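Local coordinates for protein AggB (Escherichia coli, PDB 4PHX), which forms the minor subunit of the type I aggregative adherence fimbriae and probably takes part in attachment to host cells, at residues G34-I39 and E77-V82; K63-G68 and D94-G99. All blocks are in the same frame, centred on the assembly; numbering follows the deposited sequence.

Contact 1 of 2, residues G34-I39 and E77-V82; sequences GFHIWI and EGQRGV
The backbone N-H of V82 points at I37 O over 2.8 Å, and the same oxygen takes a CA-H contact from G81, whose CA lies 3.2 Å from I37 O. The return bond, I37 N to V82 O, is 2.9 Å long and nearly straight at 172°, which makes I37 and V82 an antiparallel hydrogen-bonded pair. Their branched side chains leave on one face of the sheet and meet with I37 CG1 3.5 Å from V82 CG2, a good fit for beta-branched residues on the buried side of a strand. Just before this pair the chain turns a corner at G81, and the missing CB lets its backbone press close against I37 O. This carries Q79 over the indole of W38 and brings its CG obliquely to the H36 ring, while the R80 side chain points away. Q79 lays its side chain on the indole: CG stands 3.4 Å from the centroid of the W38 six-membered ring, a CH-pi contact almost on the ring normal, and the amide continues across the same face with its plane only 6° from that of the ring. A bend in the Q79 chain at chi2 (63°) allows this flat stacking. The amide is kept from rotating by Q79 NE2, which donates 2.8 Å to R80 O, on a lone pair in the carbonyl plane. W38 CZ3 lies 3.3 Å above the centre of the H36 ring, the two rings being strongly inclined to each other. In this Ig-like sandwich, strand 34-39 runs between strands 82-85 and 107-117; H36 and W38 lean on E115 and S113 of the latter, while I37 faces I66 and F93 of the opposing sheet.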
ATOM      1  N   GLY B  34      12.666  13.408  31.540  1.00 49.64           N
ATOM      2  CA  GLY B  34      11.711  13.177  30.472  1.00 51.51           C
ATOM      3  C   GLY B  34      11.006  14.399  29.926  1.00 46.26           C
ATOM      4  O   GLY B  34      11.215  15.507  30.420  1.00 49.89           O
ATOM      5  N   PHE B  35      10.204  14.189  28.880  1.00 41.74           N
ATOM      6  CA  PHE B  35       9.442  15.251  28.222  1.00 40.28           C
ATOM      7  C   PHE B  35       8.006  14.788  27.982  1.00 42.12           C
ATOM      8  O   PHE B  35       7.740  13.612  27.756  1.00 40.44           O
ATOM      9  CB  PHE B  35      10.004  15.638  26.858  1.00 36.20           C
ATOM     10  CG  PHE B  35      11.455  16.032  26.841  1.00 40.37           C
ATOM     11  CD1 PHE B  35      12.446  15.080  26.645  1.00 46.83           C
ATOM     12  CD2 PHE B  35      11.827  17.364  26.913  1.00 41.44           C
ATOM     13  CE1 PHE B  35      13.793  15.457  26.580  1.00 47.54           C
ATOM     14  CE2 PHE B  35      13.162  17.740  26.839  1.00 37.10           C
ATOM     15  CZ  PHE B  35      14.137  16.792  26.677  1.00 43.56           C
ATOM     16  N   HIS B  36       7.110  15.757  27.916  1.00 43.96           N
ATOM     17  CA  HIS B  36       5.690  15.560  28.102  1.00 39.78           C
ATOM     18  C   HIS B  36       5.077  16.710  27.340  1.00 35.99           C
ATOM     19  O   HIS B  36       5.295  17.867  27.716  1.00 36.92           O
ATOM     20  CB  HIS B  36       5.509  15.786  29.589  1.00 51.21           C
ATOM     21  CG  HIS B  36       4.109  15.702  30.083  1.00 45.34           C
ATOM     22  ND1 HIS B  36       3.698  16.380  31.208  1.00 42.89           N
ATOM     23  CD2 HIS B  36       3.043  14.986  29.657  1.00 49.55           C
ATOM     24  CE1 HIS B  36       2.431  16.095  31.449  1.00 44.94           C
ATOM     25  NE2 HIS B  36       2.009  15.258  30.519  1.00 48.67           N
ATOM     26  N   ILE B  37       4.356  16.430  26.261  1.00 34.69           N
ATOM     27  CA  ILE B  37       3.690  17.493  25.498  1.00 35.99           C
ATOM     28  C   ILE B  37       2.268  17.130  25.137  1.00 37.86           C
ATOM     29  O   ILE B  37       1.921  15.958  25.112  1.00 42.12           O
ATOM     30  CB  ILE B  37       4.417  17.825  24.161  1.00 32.17           C
ATOM     31  CG1 ILE B  37       4.415  16.620  23.234  1.00 33.68           C
ATOM     32  CG2 ILE B  37       5.821  18.292  24.401  1.00 32.75           C
ATOM     33  CD1 ILE B  37       5.467  16.693  22.115  1.00 30.59           C
ATOM     34  N   TRP B  38       1.452  18.135  24.827  1.00 32.27           N
ATOM     35  CA  TRP B  38       0.121  17.884  24.299  1.00 32.67           C
ATOM     36  C   TRP B  38      -0.368  19.095  23.537  1.00 36.08           C
ATOM     37  O   TRP B  38       0.257  20.160  23.599  1.00 36.05           O
ATOM     38  CB  TRP B  38      -0.867  17.506  25.410  1.00 30.70           C
ATOM     39  CG  TRP B  38      -1.010  18.526  26.485  1.00 37.22           C
ATOM     40  CD1 TRP B  38      -1.987  19.481  26.590  1.00 33.72           C
ATOM     41  CD2 TRP B  38      -0.154  18.706  27.627  1.00 34.58           C
ATOM     42  NE1 TRP B  38      -1.787  20.238  27.721  1.00 35.10           N
ATOM     43  CE2 TRP B  38      -0.669  19.783  28.373  1.00 34.81           C
ATOM     44  CE3 TRP B  38       1.002  18.065  28.081  1.00 35.55           C
ATOM     45  CZ2 TRP B  38      -0.080  20.224  29.551  1.00 42.44           C
ATOM     46  CZ3 TRP B  38       1.590  18.502  29.252  1.00 40.03           C
ATOM     47  CH2 TRP B  38       1.053  19.574  29.976  1.00 44.06           C
ATOM     48  N   ILE B  39      -1.469  18.943  22.803  1.00 27.66           N
ATOM     49  CA  ILE B  39      -2.077  20.102  22.174  1.00 30.78           C
ATOM     50  C   ILE B  39      -3.298  20.510  22.972  1.00 35.69           C
ATOM     51  O   ILE B  39      -4.061  19.642  23.409  1.00 36.73           O
ATOM     52  CB  ILE B  39      -2.536  19.803  20.755  1.00 36.86           C
ATOM     53  CG1 ILE B  39      -1.339  19.401  19.879  1.00 34.16           C
ATOM     54  CG2 ILE B  39      -3.332  21.006  20.179  1.00 35.25           C
ATOM     55  CD1 ILE B  39      -1.701  19.195  18.436  1.00 35.35           C
ATOM     56  N   GLU B  77      -0.591  12.319  35.782  1.00 55.96           N
ATOM     57  CA  GLU B  77      -1.107  13.203  36.847  1.00 61.62           C
ATOM     58  C   GLU B  77      -2.196  14.270  36.560  1.00 61.39           C
ATOM     59  O   GLU B  77      -2.023  15.421  36.991  1.00 60.90           O
ATOM     60  CB  GLU B  77       0.057  13.940  37.532  1.00 52.36           C
ATOM     61  CG  GLU B  77       1.024  13.090  38.323  1.00 53.82           C
ATOM     62  CD  GLU B  77       2.272  13.876  38.689  1.00 55.83           C
ATOM     63  OE1 GLU B  77       2.172  15.122  38.766  1.00 60.52           O
ATOM     64  OE2 GLU B  77       3.343  13.264  38.884  1.00 60.22           O
ATOM     65  N   GLY B  78      -3.280  13.970  35.843  1.00 58.80           N
ATOM     66  CA  GLY B  78      -3.408  12.887  34.895  1.00 57.22           C
ATOM     67  C   GLY B  78      -3.594  13.641  33.593  1.00 56.60           C
ATOM     68  O   GLY B  78      -4.688  13.676  33.012  1.00 51.16           O
ATOM     69  N   GLN B  79      -2.515  14.296  33.167  1.00 52.39           N
ATOM     70  CA  GLN B  79      -2.498  15.056  31.922  1.00 49.90           C
ATOM     71  C   GLN B  79      -2.250  14.124  30.742  1.00 48.72           C
ATOM     72  O   GLN B  79      -1.228  13.438  30.697  1.00 52.03           O
ATOM     73  CB  GLN B  79      -1.400  16.126  31.970  1.00 47.97           C
ATOM     74  CG  GLN B  79      -1.243  16.891  30.664  1.00 47.65           C
ATOM     75  CD  GLN B  79      -2.499  17.681  30.299  1.00 43.13           C
ATOM     76  OE1 GLN B  79      -2.954  18.531  31.071  1.00 38.87           O
ATOM     77  NE2 GLN B  79      -3.061  17.402  29.125  1.00 40.35           N
ATOM     78  N   ARG B  80      -3.190  14.091  29.804  1.00 44.51           N
ATOM     79  CA  ARG B  80      -3.036  13.309  28.581  1.00 47.36           C
ATOM     80  C   ARG B  80      -2.075  14.037  27.637  1.00 47.63           C
ATOM     81  O   ARG B  80      -2.090  15.266  27.558  1.00 45.15           O
ATOM     82  CB  ARG B  80      -4.393  13.099  27.893  1.00 49.99           C
ATOM     83  CG  ARG B  80      -5.450  12.335  28.718  1.00 57.89           C
ATOM     84  CD  ARG B  80      -6.842  12.352  28.036  1.00 64.36           C
ATOM     85  NE  ARG B  80      -7.499  13.655  28.162  1.00 66.70           N
ATOM     86  CZ  ARG B  80      -8.546  14.057  27.443  1.00 65.39           C
ATOM     87  NH1 ARG B  80      -9.079  13.268  26.520  1.00 63.09           N
ATOM     88  NH2 ARG B  80      -9.057  15.265  27.645  1.00 69.81           N
ATOM     89  N   GLY B  81      -1.230  13.279  26.940  1.00 47.25           N
ATOM     90  CA  GLY B  81      -0.282  13.842  25.993  1.00 41.07           C
ATOM     91  C   GLY B  81       0.625  12.758  25.461  1.00 42.14           C
ATOM     92  O   GLY B  81       0.327  11.582  25.600  1.00 46.54           O
ATOM     93  N   VAL B  82       1.736  13.132  24.844  1.00 41.40           N
ATOM     94  CA  VAL B  82       2.716  12.125  24.464  1.00 47.09           C
ATOM     95  C   VAL B  82       4.010  12.420  25.212  1.00 47.14           C
ATOM     96  O   VAL B  82       4.262  13.563  25.574  1.00 43.52           O
ATOM     97  CB  VAL B  82       2.925  12.018  22.931  1.00 45.40           C
ATOM     98  CG1 VAL B  82       1.603  11.685  22.230  1.00 39.86           C
ATOM     99  CG2 VAL B  82       3.494  13.301  22.379  1.00 43.28           C
TER

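Contact 2 of 2, residues K63-G68 and D94-G99; sequences KVKIGG and DIMSDG
Strands 63-67 and 94-97 run antiparallel, their axes 4.5 Å apart at closest and 148° between their directions, with two-way backbone bonds at the K65-M96 and G67-D94 pairs. The K65-M96 pair is the tighter, K65 N to M96 O and M96 N to K65 O both measuring 2.7 Å. Past the V64-S97 pair the strand gives way to a turn, where D98 N reaches K63 O from 40° out of the carbonyl plane. That oxygen has a second donor, Q101 NE2. On the sheet face that carries K65 and M96, the extended lysine chain crosses the methionine at a slant: M96 turns back at chi3 (-58°), which sets its CE 3.7 Å from K65 CE. Long flexible chains suit this partly exposed side. The face carrying I66 and I95 is apolar where they meet, I66 CG1 touching I95 CG1 at 4.1 Å and V64 CB lying 4.0 Å from I95 CG2, and it faces F110 and V112 of strand 107-117. Where the strand ends, D98 packs its CB 3.8 Å from K63 CB, and S97 OG donates to G99 O at 2.7 Å. Glycine suits position 67, since its backbone angles would jam a CB against the preceding carbonyl. One side of the pair is sealed in the hydrophobic core, whereas D94 on the other and K63 and D98 at the strand end find polar partners beyond the two strands: H49 for D98, N44 for K63, and for D94 T23 and K20 of its own chain and R25 of another subunit. Such links probably add stability.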
ATOM      1  N   LYS B  63      -7.890  16.931  11.465  1.00 43.46           N
ATOM      2  CA  LYS B  63      -7.528  15.964  12.480  1.00 44.46           C
ATOM      3  C   LYS B  63      -6.015  15.954  12.482  1.00 45.49           C
ATOM      4  O   LYS B  63      -5.376  15.693  11.462  1.00 44.78           O
ATOM      5  CB  LYS B  63      -8.016  14.549  12.131  1.00 50.47           C
ATOM      6  CG  LYS B  63      -9.393  14.453  11.498  1.00 51.67           C
ATOM      7  CD  LYS B  63      -9.803  12.995  11.235  1.00 60.16           C
ATOM      8  CE  LYS B  63      -9.864  12.140  12.514  1.00 60.92           C
ATOM      9  NZ  LYS B  63     -11.067  12.430  13.364  1.00 61.47           N
ATOM     10  N   VAL B  64      -5.427  16.238  13.629  1.00 46.86           N
ATOM     11  CA  VAL B  64      -3.991  16.240  13.707  1.00 40.80           C
ATOM     12  C   VAL B  64      -3.553  15.320  14.826  1.00 45.44           C
ATOM     13  O   VAL B  64      -4.362  14.919  15.669  1.00 40.49           O
ATOM     14  CB  VAL B  64      -3.470  17.653  13.938  1.00 41.43           C
ATOM     15  CG1 VAL B  64      -3.938  18.560  12.814  1.00 36.67           C
ATOM     16  CG2 VAL B  64      -3.922  18.178  15.320  1.00 36.58           C
ATOM     17  N   LYS B  65      -2.273  14.963  14.814  1.00 42.24           N
ATOM     18  CA  LYS B  65      -1.693  14.180  15.896  1.00 42.68           C
ATOM     19  C   LYS B  65      -0.320  14.736  16.247  1.00 39.00           C
ATOM     20  O   LYS B  65       0.356  15.351  15.421  1.00 34.96           O
ATOM     21  CB  LYS B  65      -1.598  12.686  15.536  1.00 41.60           C
ATOM     22  CG  LYS B  65      -0.738  12.378  14.314  1.00 45.61           C
ATOM     23  CD  LYS B  65      -0.590  10.862  14.063  1.00 42.90           C
ATOM     24  CE  LYS B  65       0.291  10.565  12.856  1.00 39.98           C
ATOM     25  NZ  LYS B  65       0.351   9.091  12.559  1.00 45.45           N
ATOM     26  N   ILE B  66       0.088  14.514  17.488  1.00 41.10           N
ATOM     27  CA  ILE B  66       1.330  15.086  17.960  1.00 39.41           C
ATOM     28  C   ILE B  66       2.287  14.032  18.504  1.00 33.90           C
ATOM     29  O   ILE B  66       1.892  13.072  19.144  1.00 33.04           O
ATOM     30  CB  ILE B  66       1.069  16.174  19.021  1.00 35.06           C
ATOM     31  CG1 ILE B  66       2.338  16.988  19.275  1.00 34.68           C
ATOM     32  CG2 ILE B  66       0.518  15.539  20.306  1.00 31.69           C
ATOM     33  CD1 ILE B  66       2.137  18.210  20.189  1.00 36.14           C
ATOM     34  N   GLY B  67       3.565  14.243  18.246  1.00 36.57           N
ATOM     35  CA  GLY B  67       4.598  13.386  18.794  1.00 39.77           C
ATOM     36  C   GLY B  67       5.561  12.980  17.702  1.00 38.68           C
ATOM     37  O   GLY B  67       6.330  13.801  17.220  1.00 36.82           O
ATOM     38  N   GLY B  68       5.480  11.721  17.281  1.00 42.25           N
ATOM     39  CA  GLY B  68       6.358  11.203  16.247  1.00 42.80           C
ATOM     40  C   GLY B  68       7.389  10.274  16.844  1.00 46.18           C
ATOM     41  O   GLY B  68       7.292   9.914  18.025  1.00 48.40           O
ATOM     42  N   ASP B  94       6.667  16.650  16.117  1.00 31.07           N
ATOM     43  CA  ASP B  94       5.914  17.265  15.035  1.00 38.83           C
ATOM     44  C   ASP B  94       4.439  17.272  15.334  1.00 37.29           C
ATOM     45  O   ASP B  94       3.955  16.484  16.156  1.00 38.62           O
ATOM     46  CB  ASP B  94       6.120  16.507  13.734  1.00 37.96           C
ATOM     47  CG  ASP B  94       7.554  16.547  13.257  1.00 38.43           C
ATOM     48  OD1 ASP B  94       7.961  17.570  12.655  1.00 37.18           O
ATOM     49  OD2 ASP B  94       8.251  15.531  13.452  1.00 36.14           O
ATOM     50  N   ILE B  95       3.735  18.161  14.654  1.00 36.88           N
ATOM     51  CA  ILE B  95       2.288  18.085  14.564  1.00 37.72           C
ATOM     52  C   ILE B  95       1.953  17.563  13.177  1.00 39.45           C
ATOM     53  O   ILE B  95       2.343  18.140  12.156  1.00 37.24           O
ATOM     54  CB  ILE B  95       1.619  19.435  14.848  1.00 36.59           C
ATOM     55  CG1 ILE B  95       1.833  19.800  16.324  1.00 33.92           C
ATOM     56  CG2 ILE B  95       0.116  19.375  14.532  1.00 32.46           C
ATOM     57  CD1 ILE B  95       1.460  21.241  16.685  1.00 25.72           C
ATOM     58  N   MET B  96       1.248  16.442  13.145  1.00 41.61           N
ATOM     59  CA  MET B  96       1.059  15.732  11.894  1.00 45.28           C
ATOM     60  C   MET B  96      -0.406  15.544  11.524  1.00 45.77           C
ATOM     61  O   MET B  96      -1.271  15.415  12.394  1.00 44.92           O
ATOM     62  CB  MET B  96       1.766  14.370  11.930  1.00 43.37           C
ATOM     63  CG  MET B  96       3.272  14.438  12.021  1.00 38.93           C
ATOM     64  SD  MET B  96       4.017  12.853  12.453  1.00 38.61           S
ATOM     65  CE  MET B  96       3.251  12.469  13.998  1.00 33.28           C
ATOM     66  N   SER B  97      -0.666  15.527  10.222  1.00 44.77           N
ATOM     67  CA  SER B  97      -1.966  15.121   9.709  1.00 50.08           C
ATOM     68  C   SER B  97      -2.357  13.740  10.230  1.00 47.69           C
ATOM     69  O   SER B  97      -1.593  12.780  10.111  1.00 43.02           O
ATOM     70  CB  SER B  97      -1.960  15.088   8.189  1.00 40.68           C
ATOM     71  OG  SER B  97      -3.222  14.688   7.740  1.00 47.53           O
ATOM     72  N   ASP B  98      -3.544  13.651  10.820  1.00 46.13           N
ATOM     73  CA  ASP B  98      -4.014  12.386  11.365  1.00 47.96           C
ATOM     74  C   ASP B  98      -4.859  11.660  10.325  1.00 46.83           C
ATOM     75  O   ASP B  98      -6.075  11.754  10.338  1.00 48.99           O
ATOM     76  CB  ASP B  98      -4.813  12.613  12.651  1.00 44.04           C
ATOM     77  CG  ASP B  98      -5.275  11.311  13.286  1.00 48.18           C
ATOM     78  OD1 ASP B  98      -4.842  10.226  12.832  1.00 51.59           O
ATOM     79  OD2 ASP B  98      -6.062  11.373  14.250  1.00 49.99           O
ATOM     80  N   GLY B  99      -4.196  10.944   9.432  1.00 48.92           N
ATOM     81  CA  GLY B  99      -4.849  10.323   8.299  1.00 51.04           C
ATOM     82  C   GLY B  99      -4.835  11.199   7.057  1.00 52.25           C
ATOM     83  O   GLY B  99      -4.397  12.364   7.095  1.00 46.12           O
TER

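From the N terminus the order is 34-39, 63-68, 77-82, 94-99, so the two contacts cross. Contact 1 closes a loop of 37 residues that visits the other sheet through strands 49-53 and 61-67 and returns by strand 72-76. Contact 2 starts within that loop and closes its own, of 25 residues, which passes through 77-82 and 82-85 before coming back to strand 90-97. Each contact ties strands within one sheet of the Ig-like sandwich, and their centres are about 15 Å apart. Among the places where the sheets meet, V82 CG1 lies 3.4 Å from I66 O and I39 CG1 lies 3.7 Å from I66 CD1.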